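PDB 2JC5: exodeoxyribonuclease from Neisseria meningitidis, which probably cleaves the DNA backbone at apurinic or apyrimidinic sites as a metal-dependent repair endonuclease, using magnesium or manganese. Local coordinates for residues R97-P111 with M137-N151. Sequence-based numbering, arbitrary orientation. Where two conformers were deposited one is given.
Sequences RCDFGRLSVISLYLP and MKNEGRDIVVCGDWN. With BCN (bicine), chain C.
R97 and E140 meet end-on, the guanidinium giving NH1 to OE2 and NH2 to OE1, each bond 2.9 Å and nearly straight. The two planes lie 7° apart, and both oxygens accept through their syn lone pairs. The arginine chain, extended from CG to NE with CG anti to the backbone N (chi1 173°), reaches the E140 carboxylate, while its NE is tied to D99 OD1. This illustrates how a salt-bridge network fixes a side chain's rotation, here with the help of S104 OG, which takes an N-H from both R97 and R142 and donates to D99 OD1. With its chain bent at chi3 (54°), the R142 guanidinium has R102 C over one face and meets two oxygens at its edge; NH2 donates to G101 O at 2.8 Å and to S104 OG at 2.9 Å. R102 lays one guanidinium face on R142 CG, and a water accepts from both arginines.

Further along, the side chain of I106 lies alongside V146 and, in the conformer given, points CD1 at M137 SD, a close approach that is doubtful. L108 CD2 sits over the six-membered ring of W150, a CH-pi contact 3.9 Å from the centroid. At the far end Y109 and D149, both predicted active-site residues, lie side by side; D149 OD2 is at the ring edge, 3.5 Å from CE1, and is hydrogen-bonded to N8.

Backbone bonds join strands 103-109 and 143-147 in parallel, the paired strands of a beta-alpha-beta crossover through helix 117-139. Strands 95-100 and 217-225 flank the pair; V105 and C147 pack on strand 31-35 of the second sheet of this DNase I-like fold.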
loop_
_atom_site.group_PDB
_atom_site.type_symbol
_atom_site.label_atom_id
_atom_site.label_comp_id
_atom_site.label_asym_id
_atom_site.label_seq_id
_atom_site.Cartn_x
_atom_site.Cartn_y
_atom_site.Cartn_z
ATOM N N ARG A 97 9.779 -2.201 -6.134
ATOM C CA ARG A 97 9.078 -2.619 -7.349
ATOM C C ARG A 97 9.595 -3.969 -7.801
ATOM O O ARG A 97 10.801 -4.151 -7.932
ATOM C CB ARG A 97 9.310 -1.610 -8.462
ATOM C CG ARG A 97 8.756 -2.035 -9.807
ATOM C CD ARG A 97 8.919 -0.974 -10.862
ATOM N NE ARG A 97 8.542 -1.482 -12.182
ATOM C CZ ARG A 97 8.299 -0.732 -13.253
ATOM N NH1 ARG A 97 8.369 0.586 -13.208
ATOM N NH2 ARG A 97 7.948 -1.315 -14.392
ATOM N N CYS A 98 8.682 -4.893 -8.058
ATOM C CA CYS A 98 9.029 -6.212 -8.590
ATOM C C CYS A 98 8.334 -6.447 -9.916
ATOM O O CYS A 98 7.128 -6.226 -10.042
ATOM C CB CYS A 98 8.653 -7.295 -7.598
ATOM S SG CYS A 98 9.672 -7.283 -6.132
ATOM N N ASP A 99 9.112 -6.887 -10.904
ATOM C CA ASP A 99 8.623 -7.160 -12.256
ATOM C C ASP A 99 8.563 -8.664 -12.535
ATOM O O ASP A 99 9.477 -9.423 -12.179
ATOM C CB ASP A 99 9.543 -6.523 -13.306
ATOM C CG ASP A 99 9.644 -5.024 -13.196
ATOM O OD1 ASP A 99 8.768 -4.392 -12.568
ATOM O OD2 ASP A 99 10.630 -4.488 -13.747
ATOM N N PHE A 100 7.476 -9.076 -13.174
ATOM C CA PHE A 100 7.252 -10.457 -13.576
ATOM C C PHE A 100 6.768 -10.412 -15.017
ATOM O O PHE A 100 5.583 -10.186 -15.273
ATOM C CB PHE A 100 6.181 -11.125 -12.716
ATOM C CG PHE A 100 6.372 -10.945 -11.238
ATOM C CD1 PHE A 100 5.900 -9.808 -10.607
ATOM C CD2 PHE A 100 7.001 -11.923 -10.468
ATOM C CE1 PHE A 100 6.067 -9.625 -9.226
ATOM C CE2 PHE A 100 7.159 -11.757 -9.098
ATOM C CZ PHE A 100 6.687 -10.627 -8.470
ATOM N N GLY A 101 7.678 -10.572 -15.970
ATOM C CA GLY A 101 7.322 -10.344 -17.355
ATOM C C GLY A 101 6.809 -8.922 -17.499
ATOM O O GLY A 101 7.466 -7.984 -17.060
ATOM N N ARG A 102 5.597 -8.773 -18.021
ATOM C CA ARG A 102 4.998 -7.466 -18.235
ATOM C C ARG A 102 4.182 -6.935 -17.053
ATOM O O ARG A 102 3.582 -5.875 -17.167
ATOM C CB ARG A 102 4.151 -7.513 -19.500
ATOM C CG ARG A 102 4.994 -7.666 -20.765
ATOM C CD ARG A 102 5.727 -6.375 -21.114
ATOM N NE ARG A 102 4.768 -5.399 -21.626
ATOM C CZ ARG A 102 5.082 -4.175 -22.042
ATOM N NH1 ARG A 102 6.315 -3.717 -21.917
ATOM N NH2 ARG A 102 4.133 -3.388 -22.504
ATOM N N LEU A 103 4.168 -7.686 -15.954
ATOM C CA LEU A 103 3.529 -7.268 -14.706
ATOM C C LEU A 103 4.545 -6.598 -13.798
ATOM O O LEU A 103 5.660 -7.096 -13.613
ATOM C CB LEU A 103 2.934 -8.485 -13.981
ATOM C CG LEU A 103 2.265 -8.238 -12.619
ATOM C CD1 LEU A 103 1.043 -7.361 -12.773
ATOM C CD2 LEU A 103 1.943 -9.547 -11.960
ATOM N N SER A 104 4.141 -5.495 -13.176
ATOM C CA SER A 104 4.925 -4.894 -12.102
ATOM C C SER A 104 4.024 -4.647 -10.926
ATOM O O SER A 104 2.887 -4.181 -11.077
ATOM C CB SER A 104 5.557 -3.578 -12.530
ATOM O OG SER A 104 6.444 -3.749 -13.619
ATOM N N VAL A 105 4.525 -4.973 -9.748
ATOM C CA VAL A 105 3.838 -4.646 -8.512
ATOM C C VAL A 105 4.770 -3.876 -7.591
ATOM O O VAL A 105 5.940 -4.261 -7.403
ATOM C CB VAL A 105 3.327 -5.916 -7.840
ATOM C CG1 VAL A 105 2.570 -5.577 -6.568
ATOM C CG2 VAL A 105 2.454 -6.702 -8.795
ATOM N N ILE A 106 4.232 -2.795 -7.032
ATOM C CA ILE A 106 4.951 -1.922 -6.130
ATOM C C ILE A 106 4.352 -2.015 -4.744
ATOM O O ILE A 106 3.142 -2.232 -4.582
ATOM C CB ILE A 106 4.899 -0.471 -6.629
ATOM C CG1 ILE A 106 5.811 -0.337 -7.850
ATOM C CG2 ILE A 106 5.273 0.539 -5.528
ATOM C CD1 ILE A 106 5.342 0.633 -8.871
ATOM N N SER A 107 5.222 -1.915 -3.746
ATOM C CA SER A 107 4.802 -1.669 -2.376
ATOM C C SER A 107 5.296 -0.267 -2.000
ATOM O O SER A 107 6.498 -0.001 -2.072
ATOM C CB SER A 107 5.384 -2.687 -1.420
ATOM O OG SER A 107 4.793 -2.460 -0.140
ATOM N N LEU A 108 4.351 0.595 -1.601
ATOM C CA LEU A 108 4.575 2.010 -1.358
ATOM C C LEU A 108 4.113 2.387 0.034
ATOM O O LEU A 108 3.006 2.052 0.414
ATOM C CB LEU A 108 3.749 2.827 -2.358
ATOM C CG LEU A 108 3.713 4.348 -2.137
ATOM C CD1 LEU A 108 5.044 4.997 -2.445
ATOM C CD2 LEU A 108 2.607 5.003 -2.973
ATOM N N TYR A 109 4.950 3.109 0.774
ATOM C CA TYR A 109 4.570 3.668 2.058
ATOM C C TYR A 109 4.777 5.172 1.974
ATOM O O TYR A 109 5.900 5.677 2.107
ATOM C CB TYR A 109 5.381 3.060 3.188
ATOM C CG TYR A 109 4.998 3.517 4.577
ATOM C CD1 TYR A 109 3.681 3.798 4.921
ATOM C CD2 TYR A 109 5.958 3.670 5.539
ATOM C CE1 TYR A 109 3.347 4.194 6.176
ATOM C CE2 TYR A 109 5.634 4.085 6.801
ATOM C CZ TYR A 109 4.332 4.344 7.123
ATOM O OH TYR A 109 4.012 4.759 8.400
ATOM N N LEU A 110 3.680 5.878 1.712
ATOM C CA LEU A 110 3.721 7.328 1.526
ATOM C C LEU A 110 3.854 8.015 2.893
ATOM O O LEU A 110 3.244 7.578 3.845
ATOM C CB LEU A 110 2.465 7.761 0.781
ATOM C CG LEU A 110 2.497 9.054 -0.006
ATOM C CD1 LEU A 110 1.579 8.948 -1.230
ATOM C CD2 LEU A 110 2.085 10.205 0.906
ATOM N N PRO A 111 4.712 9.043 3.023
ATOM C CA PRO A 111 4.896 9.682 4.327
ATOM C C PRO A 111 3.600 10.212 4.936
ATOM O O PRO A 111 2.738 10.733 4.207
ATOM C CB PRO A 111 5.828 10.869 4.008
ATOM C CG PRO A 111 6.530 10.489 2.783
ATOM C CD PRO A 111 5.552 9.675 1.989
ATOM N N MET A 137 5.347 5.628 -15.276
ATOM C CA MET A 137 4.922 4.240 -15.137
ATOM C C MET A 137 3.691 3.952 -16.000
ATOM O O MET A 137 3.663 2.932 -16.675
ATOM C CB MET A 137 4.667 3.860 -13.670
ATOM C CG MET A 137 5.959 3.496 -12.949
ATOM S SD MET A 137 5.693 2.739 -11.367
ATOM C CE MET A 137 5.064 4.152 -10.504
ATOM N N LYS A 138 2.696 4.843 -15.973
ATOM C CA LYS A 138 1.459 4.693 -16.764
ATOM C C LYS A 138 1.808 4.657 -18.249
ATOM O O LYS A 138 1.192 3.936 -19.027
ATOM C CB LYS A 138 0.467 5.840 -16.448
ATOM C CG LYS A 138 -0.783 5.952 -17.349
ATOM C CD LYS A 138 -1.942 5.071 -16.898
ATOM C CE LYS A 138 -3.215 5.359 -17.709
ATOM N NZ LYS A 138 -2.983 5.659 -19.163
ATOM N N ASN A 139 2.829 5.399 -18.640
ATOM C CA ASN A 139 3.212 5.456 -20.043
ATOM C C ASN A 139 4.068 4.285 -20.505
ATOM O O ASN A 139 4.304 4.152 -21.705
ATOM C CB ASN A 139 3.933 6.776 -20.341
ATOM C CG ASN A 139 2.987 7.966 -20.382
ATOM O OD1 ASN A 139 1.817 7.842 -20.752
ATOM N ND2 ASN A 139 3.501 9.138 -20.019
ATOM N N GLU A 140 4.528 3.435 -19.585
ATOM C CA GLU A 140 5.280 2.234 -19.975
ATOM C C GLU A 140 4.452 1.277 -20.840
ATOM O O GLU A 140 5.005 0.516 -21.632
ATOM C CB GLU A 140 5.785 1.472 -18.749
ATOM C CG GLU A 140 6.847 2.197 -17.918
ATOM C CD GLU A 140 7.325 1.385 -16.718
ATOM O OE1 GLU A 140 7.330 0.147 -16.812
ATOM O OE2 GLU A 140 7.709 1.979 -15.680
ATOM N N GLY A 141 3.131 1.285 -20.659
ATOM C CA GLY A 141 2.253 0.368 -21.375
ATOM C C GLY A 141 2.228 -1.046 -20.825
ATOM O O GLY A 141 1.679 -1.942 -21.457
ATOM N N ARG A 142 2.833 -1.224 -19.653
ATOM C CA ARG A 142 2.885 -2.500 -18.943
ATOM C C ARG A 142 1.715 -2.578 -17.960
ATOM O O ARG A 142 0.990 -1.598 -17.735
ATOM C CB ARG A 142 4.181 -2.575 -18.122
ATOM C CG ARG A 142 5.452 -2.654 -18.922
ATOM C CD ARG A 142 6.656 -2.512 -18.003
ATOM N NE ARG A 142 6.603 -3.475 -16.926
ATOM C CZ ARG A 142 7.146 -4.676 -16.948
ATOM N NH1 ARG A 142 7.842 -5.091 -18.000
ATOM N NH2 ARG A 142 6.983 -5.464 -15.917
ATOM N N ASP A 143 1.557 -3.743 -17.349
ATOM C CA ASP A 143 0.518 -3.949 -16.352
ATOM C C ASP A 143 1.103 -3.669 -14.988
ATOM O O ASP A 143 2.022 -4.345 -14.574
ATOM C CB ASP A 143 0.030 -5.370 -16.442
ATOM C CG ASP A 143 -0.492 -5.709 -17.807
ATOM O OD1 ASP A 143 -1.318 -4.938 -18.351
ATOM O OD2 ASP A 143 -0.055 -6.751 -18.362
ATOM N N ILE A 144 0.572 -2.681 -14.280
ATOM C CA ILE A 144 1.173 -2.263 -13.010
ATOM C C ILE A 144 0.131 -2.105 -11.921
ATOM O O ILE A 144 -0.942 -1.523 -12.151
ATOM C CB ILE A 144 1.959 -0.941 -13.151
ATOM C CG1 ILE A 144 2.961 -1.029 -14.301
ATOM C CG2 ILE A 144 2.687 -0.608 -11.825
ATOM C CD1 ILE A 144 3.741 0.227 -14.543
ATOM N N VAL A 145 0.446 -2.642 -10.743
ATOM C CA VAL A 145 -0.337 -2.410 -9.536
ATOM C C VAL A 145 0.563 -1.701 -8.537
ATOM O O VAL A 145 1.583 -2.259 -8.138
ATOM C CB VAL A 145 -0.866 -3.715 -8.923
ATOM C CG1 VAL A 145 -1.760 -3.421 -7.691
ATOM C CG2 VAL A 145 -1.655 -4.505 -9.974
ATOM N N VAL A 146 0.165 -0.487 -8.128
ATOM C CA VAL A 146 0.857 0.234 -7.062
ATOM C C VAL A 146 0.043 0.042 -5.783
ATOM O O VAL A 146 -1.020 0.659 -5.615
ATOM C CB VAL A 146 1.046 1.734 -7.391
ATOM C CG1 VAL A 146 1.887 2.414 -6.311
ATOM C CG2 VAL A 146 1.714 1.906 -8.763
ATOM N N CYS A 147 0.520 -0.863 -4.931
ATOM C CA CYS A 147 -0.091 -1.173 -3.659
ATOM C C CYS A 147 0.497 -0.309 -2.576
ATOM O O CYS A 147 1.707 -0.111 -2.529
ATOM C CB CYS A 147 0.215 -2.599 -3.237
ATOM S SG CYS A 147 -0.556 -3.870 -4.160
ATOM N N GLY A 148 -0.333 0.131 -1.640
ATOM C CA GLY A 148 0.224 0.526 -0.377
ATOM C C GLY A 148 -0.616 1.471 0.417
ATOM O O GLY A 148 -1.818 1.596 0.200
ATOM N N ASP A 149 0.061 2.108 1.360
ATOM C CA ASP A 149 -0.548 3.045 2.272
ATOM C C ASP A 149 -0.190 4.421 1.753
ATOM O O ASP A 149 0.970 4.826 1.800
ATOM C CB ASP A 149 0.005 2.816 3.666
ATOM C CG ASP A 149 -0.496 3.804 4.692
ATOM O OD1 ASP A 149 -1.280 4.717 4.360
ATOM O OD2 ASP A 149 -0.097 3.661 5.878
ATOM N N TRP A 150 -1.184 5.079 1.170
ATOM C CA TRP A 150 -1.004 6.370 0.520
ATOM C C TRP A 150 -1.273 7.513 1.478
ATOM O O TRP A 150 -1.028 8.664 1.127
ATOM C CB TRP A 150 -1.903 6.491 -0.714
ATOM C CG TRP A 150 -1.544 5.548 -1.837
ATOM C CD1 TRP A 150 -1.510 4.184 -1.789
ATOM C CD2 TRP A 150 -1.187 5.905 -3.174
ATOM N NE1 TRP A 150 -1.143 3.672 -3.011
ATOM C CE2 TRP A 150 -0.962 4.709 -3.886
ATOM C CE3 TRP A 150 -1.056 7.121 -3.851
ATOM C CZ2 TRP A 150 -0.588 4.701 -5.222
ATOM C CZ3 TRP A 150 -0.709 7.100 -5.188
ATOM C CH2 TRP A 150 -0.469 5.906 -5.845
ATOM N N ASN A 151 -1.815 7.214 2.657
ATOM C CA ASN A 151 -1.999 8.220 3.715
ATOM C C ASN A 151 -2.882 9.390 3.283
ATOM O O ASN A 151 -2.832 10.474 3.867
ATOM C CB ASN A 151 -0.633 8.685 4.260
ATOM C CG ASN A 151 -0.157 7.881 5.454
ATOM O OD1 ASN A 151 1.019 7.493 5.536
ATOM N ND2 ASN A 151 -1.043 7.640 6.381
HETATM N N1 BCN C . -3.095 9.859 8.966
HETATM C C1 BCN C . -2.512 10.320 7.684
HETATM C C2 BCN C . -1.328 11.237 7.875
HETATM O O21 BCN C . -0.693 11.601 6.843
HETATM O O22 BCN C . -1.023 11.591 9.026
HETATM C C3 BCN C . -2.852 8.434 9.234
HETATM C C4 BCN C . -1.556 8.290 10.008
HETATM O O4 BCN C . -1.519 9.121 11.195
HETATM C C5 BCN C . -4.567 10.169 9.030
HETATM C C6 BCN C . -5.006 10.410 10.469
HETATM O O6 BCN C . -4.034 11.151 11.209
HETATM O O HOH W 1 8.724 -4.881 -20.664
HETATM O O HOH W 2 4.779 -1.004 -24.024
HETATM O O HOH W 3 7.292 -0.830 -21.377
#